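Long-range contacts in putative glycoside hydrolase (Bacteroides ovatus, PDB 4ONZ), which is of unconfirmed function but is probably a glycoside hydrolase-like protein with a five-bladed beta-propeller fold of the beta-fructosidase clan: residues D121-M126 with S179-T184; M126-L131 with Q190-K195; C248-I253 with V322-L327. All coordinates share one frame; numbering follows the deposited sequence. Where two conformers were deposited one is given.

Contact 1 of 3, residues D121-M126 with S179-T184; sequences DPRVAM and SGSILT
Arg123 faces Gly180 with 6.7 Å between their CA atoms, and Ala125 is in register with Ile182. The short strand axes approach to 7.2 Å at 11°, nearly parallel, yet no direct hydrogen bond joins the two segments. The spacing is consistent with the inner strands of adjacent blades in the five-bladed beta-propeller of this family, joined by side chains and water. Arg123 has the largest share of contact surface, 85 Å². Its first torsion (chi1 -71°) sets CG beside the backbone N, and the chain extends past Gly180, whose O lies 3.1 Å from Arg123 CD. Ser179 CB sits 3.6 Å above the guanidinium plane, over its centre, while Arg123 NE and NH2 are hydrogen-bonded to the carbonyls of Gly249 and Cys248; strand 245-255, one blade further on, thus holds the plane. Three waters complete the junction. One joins Asp121 O to Ser179 N, a second links Asp121 OD2, Arg123 NH1 and Ser179 OG, itself also hydrogen-bonded to Glu247 OE2, and a third accepts from Arg123 NH1 and, at 2.8 Å, from Gly180 N. Further along methyls meet: with OG1 bonded to Ala252 O, Thr184 turns CG2 to Ala125 CB, 3.9 Å away.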
loop_
_atom_site.group_PDB
_atom_site.type_symbol
_atom_site.label_atom_id
_atom_site.label_comp_id
_atom_site.label_asym_id
_atom_site.label_seq_id
_atom_site.Cartn_x
_atom_site.Cartn_y
_atom_site.Cartn_z
ATOM N N ASP A 121 4.514 4.079 -4.344
ATOM C CA ASP A 121 3.580 3.194 -3.671
ATOM C C ASP A 121 3.878 2.870 -2.203
ATOM O O ASP A 121 4.221 1.741 -1.871
ATOM C CB ASP A 121 3.513 1.887 -4.458
ATOM C CG ASP A 121 3.069 2.072 -5.911
ATOM O OD1 ASP A 121 2.760 3.192 -6.329
ATOM O OD2 ASP A 121 3.026 1.059 -6.640
ATOM N N PRO A 122 3.722 3.855 -1.323
ATOM C CA PRO A 122 3.977 3.618 0.081
ATOM C C PRO A 122 2.859 2.869 0.809
ATOM O O PRO A 122 1.685 2.955 0.437
ATOM C CB PRO A 122 4.062 5.037 0.651
ATOM C CG PRO A 122 3.147 5.826 -0.219
ATOM C CD PRO A 122 3.369 5.261 -1.591
ATOM N N ARG A 123 3.248 2.138 1.839
ATOM C CA ARG A 123 2.318 1.530 2.777
ATOM C C ARG A 123 2.913 1.860 4.126
ATOM O O ARG A 123 4.114 1.680 4.330
ATOM C CB ARG A 123 2.194 0.030 2.561
ATOM C CG ARG A 123 1.449 -0.299 1.278
ATOM C CD ARG A 123 1.739 -1.693 0.780
ATOM N NE ARG A 123 0.956 -1.986 -0.422
ATOM C CZ ARG A 123 1.232 -1.532 -1.648
ATOM N NH1 ARG A 123 2.292 -0.769 -1.882
ATOM N NH2 ARG A 123 0.445 -1.869 -2.669
ATOM N N VAL A 124 2.090 2.366 5.032
ATOM C CA VAL A 124 2.566 2.799 6.338
ATOM C C VAL A 124 1.830 2.169 7.517
ATOM O O VAL A 124 0.612 2.030 7.510
ATOM C CB VAL A 124 2.480 4.338 6.448
ATOM C CG1 VAL A 124 2.823 4.816 7.864
ATOM C CG2 VAL A 124 3.402 4.979 5.426
ATOM N N ALA A 125 2.603 1.777 8.520
ATOM C CA ALA A 125 2.084 1.258 9.764
ATOM C C ALA A 125 2.900 1.881 10.909
ATOM O O ALA A 125 4.018 2.378 10.697
ATOM C CB ALA A 125 2.158 -0.249 9.793
HETATM N N MSE A 126 2.336 1.852 12.111
HETATM C CA MSE A 126 2.953 2.482 13.282
HETATM C C MSE A 126 3.139 1.534 14.445
HETATM O O MSE A 126 2.222 0.792 14.788
HETATM C CB MSE A 126 1.983 3.605 13.668
HETATM C CG MSE A 126 2.567 4.554 14.714
HETATM SE SE MSE A 126 1.132 5.452 15.732
HETATM C CE MSE A 126 0.385 3.953 16.756
ATOM N N SER A 179 5.371 -3.620 -2.847
ATOM C CA SER A 179 4.129 -3.807 -2.098
ATOM C C SER A 179 4.251 -4.629 -0.817
ATOM O O SER A 179 3.962 -5.836 -0.803
ATOM C CB SER A 179 3.065 -4.385 -3.028
ATOM O OG SER A 179 3.039 -3.662 -4.262
ATOM N N GLY A 180 4.660 -3.960 0.258
ATOM C CA GLY A 180 4.838 -4.600 1.568
ATOM C C GLY A 180 3.744 -4.256 2.564
ATOM O O GLY A 180 3.560 -3.087 2.887
ATOM N N SER A 181 3.035 -5.277 3.055
ATOM C CA SER A 181 1.928 -5.098 4.008
ATOM C C SER A 181 2.222 -5.685 5.394
ATOM O O SER A 181 2.030 -6.888 5.648
ATOM C CB SER A 181 0.656 -5.727 3.453
ATOM O OG SER A 181 0.315 -5.120 2.236
ATOM N N ILE A 182 2.674 -4.821 6.294
ATOM C CA ILE A 182 3.021 -5.229 7.649
ATOM C C ILE A 182 1.754 -5.639 8.405
ATOM O O ILE A 182 0.682 -5.097 8.144
ATOM C CB ILE A 182 3.751 -4.098 8.391
ATOM C CG1 ILE A 182 5.055 -3.762 7.669
ATOM C CG2 ILE A 182 4.038 -4.507 9.825
ATOM C CD1 ILE A 182 5.775 -2.558 8.227
ATOM N N LEU A 183 1.878 -6.632 9.281
ATOM C CA LEU A 183 0.749 -7.090 10.094
ATOM C C LEU A 183 0.448 -6.066 11.195
ATOM O O LEU A 183 1.360 -5.600 11.886
ATOM C CB LEU A 183 1.031 -8.458 10.725
ATOM C CG LEU A 183 -0.096 -9.032 11.600
ATOM C CD1 LEU A 183 -1.371 -9.204 10.794
ATOM C CD2 LEU A 183 0.332 -10.352 12.204
ATOM N N THR A 184 -0.837 -5.729 11.335
ATOM C CA THR A 184 -1.318 -4.790 12.341
ATOM C C THR A 184 -2.549 -5.354 13.057
ATOM O O THR A 184 -3.128 -6.375 12.643
ATOM C CB THR A 184 -1.721 -3.425 11.735
ATOM O OG1 THR A 184 -2.869 -3.592 10.891
ATOM C CG2 THR A 184 -0.573 -2.791 10.930
HETATM O O HOH W 1 5.792 -0.570 -2.788
HETATM O O HOH W 2 2.321 -1.029 -4.854
HETATM O O HOH W 3 4.978 -1.161 -0.120
#

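Contact 2 of 3, residues M126-L131 with Q190-K195; sequences MTEDGL and QLVIDK
Met126 O accepts the one direct hydrogen bond of this contact, from Ile193 N at 3.0 Å with an N-H...O angle of 161°. It joins the start of a beta-hairpin turn, between strands 118-126 and 132-139 of one propeller blade, to strand 190-193 of the next. The donor stands 35° above the carbonyl plane, and Val192 CA adds a CA-H...O contact of 3.4 Å to the same oxygen. Met126, present as selenomethionine, also supplies the main apolar contact. Its CG is anti to the backbone N, and a bend at chi3 (69°) brings the terminal CE against two neighbours at once: Val192 CG1 at 3.9 Å and the amide of Gln190, whose OE1 is 3.8 Å from CE. Val192 is touched by the other segment a second time, where the aliphatic CG of Glu128 meets its CG2. Ile193 CD1 lies over the peptide link between Met126 and Thr127. Two waters bridge backbone to backbone, one from Met126 N to Leu191 O and another from Glu128 N to Ile193 O, so that backbone polar groups beside the direct bond are also satisfied. Behind this shell the loop folds into a type I turn from Thr127 to Gly130. Gly130 N closes it on Thr127 O, Gly130 itself adopts positive phi, and Thr127 N is bonded to Leu131 O. In the return direction Leu131 N donates to the side-chain hydroxyl oxygen Thr127 OG1 at 3.0 Å.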
loop_
_atom_site.group_PDB
_atom_site.type_symbol
_atom_site.label_atom_id
_atom_site.label_comp_id
_atom_site.label_asym_id
_atom_site.label_seq_id
_atom_site.Cartn_x
_atom_site.Cartn_y
_atom_site.Cartn_z
HETATM N N MSE A 126 2.336 1.852 12.111
HETATM C CA MSE A 126 2.953 2.482 13.282
HETATM C C MSE A 126 3.139 1.534 14.445
HETATM O O MSE A 126 2.222 0.792 14.788
HETATM C CB MSE A 126 1.983 3.605 13.668
HETATM C CG MSE A 126 2.567 4.554 14.714
HETATM SE SE MSE A 126 1.132 5.452 15.732
HETATM C CE MSE A 126 0.385 3.953 16.756
ATOM N N THR A 127 4.317 1.550 15.070
ATOM C CA THR A 127 4.553 0.729 16.259
ATOM C C THR A 127 3.809 1.327 17.452
ATOM O O THR A 127 3.464 2.508 17.451
ATOM C CB THR A 127 6.044 0.664 16.678
ATOM O OG1 THR A 127 6.521 1.974 17.038
ATOM C CG2 THR A 127 6.912 0.081 15.569
ATOM N N GLU A 128 3.598 0.520 18.484
ATOM C CA GLU A 128 2.957 1.016 19.700
ATOM C C GLU A 128 3.716 2.200 20.323
ATOM O O GLU A 128 3.095 3.044 20.944
ATOM C CB GLU A 128 2.800 -0.089 20.746
ATOM C CG GLU A 128 1.795 -1.173 20.385
ATOM C CD GLU A 128 1.532 -2.120 21.545
ATOM O OE1 GLU A 128 1.505 -1.643 22.694
ATOM O OE2 GLU A 128 1.334 -3.332 21.318
ATOM N N ASP A 129 5.037 2.269 20.127
ATOM C CA ASP A 129 5.845 3.355 20.690
ATOM C C ASP A 129 5.929 4.593 19.783
ATOM O O ASP A 129 6.707 5.504 20.042
ATOM C CB ASP A 129 7.243 2.845 21.074
ATOM C CG ASP A 129 7.231 1.996 22.341
ATOM O OD1 ASP A 129 6.324 2.181 23.183
ATOM O OD2 ASP A 129 8.142 1.159 22.513
ATOM N N GLY A 130 5.131 4.634 18.716
ATOM C CA GLY A 130 5.085 5.816 17.851
ATOM C C GLY A 130 6.028 5.935 16.662
ATOM O O GLY A 130 6.219 7.037 16.146
ATOM N N LEU A 131 6.617 4.826 16.215
ATOM C CA LEU A 131 7.491 4.866 15.037
ATOM C C LEU A 131 6.667 4.475 13.819
ATOM O O LEU A 131 6.031 3.433 13.823
ATOM C CB LEU A 131 8.667 3.895 15.172
ATOM C CG LEU A 131 9.711 3.940 14.052
ATOM C CD1 LEU A 131 10.457 5.256 14.078
ATOM C CD2 LEU A 131 10.694 2.776 14.155
ATOM N N GLN A 190 -6.431 2.607 17.986
ATOM C CA GLN A 190 -5.407 2.762 16.950
ATOM C C GLN A 190 -4.963 1.441 16.358
ATOM O O GLN A 190 -4.914 0.421 17.054
ATOM C CB GLN A 190 -4.161 3.439 17.540
ATOM C CG GLN A 190 -4.246 4.950 17.647
ATOM C CD GLN A 190 -2.943 5.561 18.128
ATOM O OE1 GLN A 190 -2.360 5.107 19.115
ATOM N NE2 GLN A 190 -2.487 6.609 17.444
ATOM N N LEU A 191 -4.616 1.472 15.073
ATOM C CA LEU A 191 -4.047 0.308 14.415
ATOM C C LEU A 191 -2.556 0.346 14.702
ATOM O O LEU A 191 -1.892 1.338 14.427
ATOM C CB LEU A 191 -4.287 0.319 12.903
ATOM C CG LEU A 191 -5.737 0.216 12.404
ATOM C CD1 LEU A 191 -5.772 0.174 10.885
ATOM C CD2 LEU A 191 -6.441 -0.999 12.985
ATOM N N VAL A 192 -2.033 -0.739 15.255
ATOM C CA VAL A 192 -0.611 -0.818 15.577
ATOM C C VAL A 192 0.004 -2.080 15.003
ATOM O O VAL A 192 -0.683 -3.081 14.830
ATOM C CB VAL A 192 -0.389 -0.817 17.102
ATOM C CG1 VAL A 192 -1.028 0.418 17.715
ATOM C CG2 VAL A 192 -0.928 -2.090 17.751
ATOM N N ILE A 193 1.301 -2.020 14.723
ATOM C CA ILE A 193 2.060 -3.163 14.232
ATOM C C ILE A 193 1.991 -4.283 15.265
ATOM O O ILE A 193 2.052 -4.024 16.475
ATOM C CB ILE A 193 3.519 -2.742 13.922
ATOM C CG1 ILE A 193 3.520 -1.896 12.649
ATOM C CG2 ILE A 193 4.433 -3.957 13.771
ATOM C CD1 ILE A 193 4.825 -1.199 12.335
ATOM N N ASP A 194 1.822 -5.519 14.805
ATOM C CA ASP A 194 1.736 -6.663 15.721
ATOM C C ASP A 194 2.639 -7.805 15.275
ATOM O O ASP A 194 2.739 -8.088 14.088
ATOM C CB ASP A 194 0.303 -7.156 15.852
ATOM C CG ASP A 194 0.139 -8.190 16.970
ATOM O OD1 ASP A 194 0.790 -8.051 18.026
ATOM O OD2 ASP A 194 -0.643 -9.144 16.786
ATOM N N LYS A 195 3.283 -8.460 16.238
ATOM C CA LYS A 195 4.232 -9.535 15.948
ATOM C C LYS A 195 3.614 -10.914 15.733
ATOM O O LYS A 195 2.441 -11.144 16.020
ATOM C CB LYS A 195 5.277 -9.626 17.067
ATOM C CG LYS A 195 6.202 -8.420 17.149
ATOM C CD LYS A 195 7.321 -8.655 18.156
ATOM C CE LYS A 195 8.397 -7.588 18.044
ATOM N NZ LYS A 195 9.635 -7.973 18.778
HETATM O O HOH W 4 -0.388 0.826 12.157
HETATM O O HOH W 5 3.854 -2.119 17.746
HETATM O O HOH W 6 1.330 -4.985 19.026
#

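Contact 3 of 3, residues C248-I253 with V322-L327; sequences CGPPAI and VFIEGL
Pro250 is the bump of this contact, and the backbone of 324-327 bends round it. Its ring enters a hollow bounded by Ile324 at one end, by Leu327 at the other and by the Glu325-Gly326 main chain between them. The evidence is threefold: Pro250 CD meets Ile324 CG2 at 3.8 Å, Pro250 CB meets Leu327 CB at 3.7 Å, and Pro250 CA reaches Glu325 O at 3.5 Å in a CA-H...O contact. The hollow coincides with a classic beta bulge, where Glu325 and Gly326 together face a single residue of strand 333-340. The CB of Glu325 points away from the proline, so main chain forms the floor. Gly249, without a side chain, lets the two main chains close in, its CA only 3.2 Å from Ile324 O. Leu327, with CG anti to the backbone N (chi1 -180°), extends toward Ile253, and its CD2 touches Ile253 CG2 loosely at 4.4 Å. Val262 of strand 258-266 packs on both Pro250 and Ile324, backing the apolar side. At the other end the Phe323 ring is packed edge-to-face with Tyr281, has Glu325 OE1 at its edge and in its plane, and lies near a bound unknown ligand. No hydrogen bond crosses the contact; interlocking shapes join the inner strands of two successive blades, as is typical of the central wall of a five-bladed beta-propeller.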
loop_
_atom_site.group_PDB
_atom_site.type_symbol
_atom_site.label_atom_id
_atom_site.label_comp_id
_atom_site.label_asym_id
_atom_site.label_seq_id
_atom_site.Cartn_x
_atom_site.Cartn_y
_atom_site.Cartn_z
ATOM N N CYS A 248 -0.237 -6.998 -2.811
ATOM C CA CYS A 248 -0.576 -6.523 -1.482
ATOM C C CYS A 248 -1.173 -5.123 -1.512
ATOM O O CYS A 248 -0.742 -4.259 -2.270
ATOM C CB CYS A 248 0.630 -6.571 -0.538
ATOM S SG CYS A 248 1.110 -8.240 -0.083
ATOM N N GLY A 249 -2.187 -4.932 -0.676
ATOM C CA GLY A 249 -2.859 -3.655 -0.537
ATOM C C GLY A 249 -2.311 -2.975 0.699
ATOM O O GLY A 249 -1.095 -2.887 0.864
ATOM N N PRO A 250 -3.199 -2.479 1.576
ATOM C CA PRO A 250 -2.767 -1.862 2.831
ATOM C C PRO A 250 -2.209 -2.904 3.796
ATOM O O PRO A 250 -2.243 -4.109 3.502
ATOM C CB PRO A 250 -4.053 -1.230 3.395
ATOM C CG PRO A 250 -5.172 -1.887 2.681
ATOM C CD PRO A 250 -4.659 -2.530 1.440
ATOM N N PRO A 251 -1.652 -2.452 4.933
ATOM C CA PRO A 251 -1.154 -3.365 5.965
ATOM C C PRO A 251 -2.218 -4.398 6.360
ATOM O O PRO A 251 -3.386 -4.062 6.387
ATOM C CB PRO A 251 -0.852 -2.415 7.126
ATOM C CG PRO A 251 -0.431 -1.162 6.441
ATOM C CD PRO A 251 -1.367 -1.042 5.273
ATOM N N ALA A 252 -1.814 -5.645 6.605
ATOM C CA ALA A 252 -2.752 -6.704 6.972
ATOM C C ALA A 252 -3.288 -6.393 8.360
ATOM O O ALA A 252 -2.641 -5.691 9.152
ATOM C CB ALA A 252 -2.083 -8.065 6.941
ATOM N N ILE A 253 -4.461 -6.918 8.671
ATOM C CA ILE A 253 -5.079 -6.601 9.944
ATOM C C ILE A 253 -5.688 -7.822 10.632
ATOM O O ILE A 253 -6.421 -8.600 10.018
ATOM C CB ILE A 253 -6.109 -5.456 9.755
ATOM C CG1 ILE A 253 -6.637 -4.959 11.101
ATOM C CG2 ILE A 253 -7.256 -5.874 8.835
ATOM C CD1 ILE A 253 -7.555 -3.761 10.979
ATOM N N VAL A 322 -9.110 0.585 -9.728
ATOM C CA VAL A 322 -8.925 1.026 -8.347
ATOM C C VAL A 322 -7.808 0.209 -7.699
ATOM O O VAL A 322 -7.674 -0.988 -7.970
ATOM C CB VAL A 322 -10.224 0.944 -7.502
ATOM C CG1 VAL A 322 -11.288 1.836 -8.103
ATOM C CG2 VAL A 322 -10.742 -0.482 -7.377
ATOM N N PHE A 323 -6.998 0.866 -6.866
ATOM C CA PHE A 323 -5.846 0.220 -6.223
ATOM C C PHE A 323 -5.809 0.634 -4.761
ATOM O O PHE A 323 -5.496 1.786 -4.441
ATOM C CB PHE A 323 -4.561 0.609 -6.944
ATOM C CG PHE A 323 -3.371 -0.221 -6.552
ATOM C CD1 PHE A 323 -3.143 -1.447 -7.154
ATOM C CD2 PHE A 323 -2.467 0.232 -5.610
ATOM C CE1 PHE A 323 -2.041 -2.216 -6.813
ATOM C CE2 PHE A 323 -1.367 -0.526 -5.272
ATOM C CZ PHE A 323 -1.151 -1.750 -5.873
ATOM N N ILE A 324 -6.151 -0.316 -3.894
ATOM C CA ILE A 324 -6.303 -0.084 -2.453
ATOM C C ILE A 324 -4.970 -0.140 -1.750
ATOM O O ILE A 324 -4.244 -1.123 -1.886
ATOM C CB ILE A 324 -7.221 -1.136 -1.799
ATOM C CG1 ILE A 324 -8.506 -1.350 -2.605
ATOM C CG2 ILE A 324 -7.547 -0.756 -0.362
ATOM C CD1 ILE A 324 -9.299 -0.107 -2.911
ATOM N N GLU A 325 -4.644 0.896 -0.979
ATOM C CA GLU A 325 -3.313 0.940 -0.371
ATOM C C GLU A 325 -3.226 1.531 1.039
ATOM O O GLU A 325 -2.192 1.377 1.710
ATOM C CB GLU A 325 -2.393 1.669 -1.357
ATOM C CG GLU A 325 -0.891 1.606 -1.084
ATOM C CD GLU A 325 -0.082 2.100 -2.274
ATOM O OE1 GLU A 325 -0.583 1.995 -3.424
ATOM O OE2 GLU A 325 1.057 2.597 -2.074
ATOM N N GLY A 326 -4.296 2.187 1.490
ATOM C CA GLY A 326 -4.346 2.754 2.831
ATOM C C GLY A 326 -5.580 2.317 3.584
ATOM O O GLY A 326 -6.656 2.217 3.010
ATOM N N LEU A 327 -5.416 2.053 4.875
ATOM C CA LEU A 327 -6.506 1.636 5.730
ATOM C C LEU A 327 -6.291 2.202 7.123
ATOM O O LEU A 327 -5.284 1.900 7.783
ATOM C CB LEU A 327 -6.584 0.111 5.798
ATOM C CG LEU A 327 -7.697 -0.457 6.670
ATOM C CD1 LEU A 327 -9.078 -0.069 6.134
ATOM C CD2 LEU A 327 -7.556 -1.972 6.757
#

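From the N terminus, strand 118-126 enters contact 1, and residues 179-184 close that loop after the rest of its blade. Contact 2 starts on the shared residue Met126 and closes at 190-195, so contacts 1 and 2 cross. They also touch, through Ala125 CB and Ile193 CG1 at 3.6 Å. Contact 3 opens at 248-253 and closes at 322-327, after 68 residues that hold the rest of its blade. Strands 180-187 and 245-255 are parallel neighbours, carrying contact 1 into contact 3, while Leu191 CD2 meets Ile253 CD1 between contacts 2 and 3. Contacts 1 and 3, bridged by that pairing, line up inner strands of four blades, and contact 2 adds the hairpin strand 190-193.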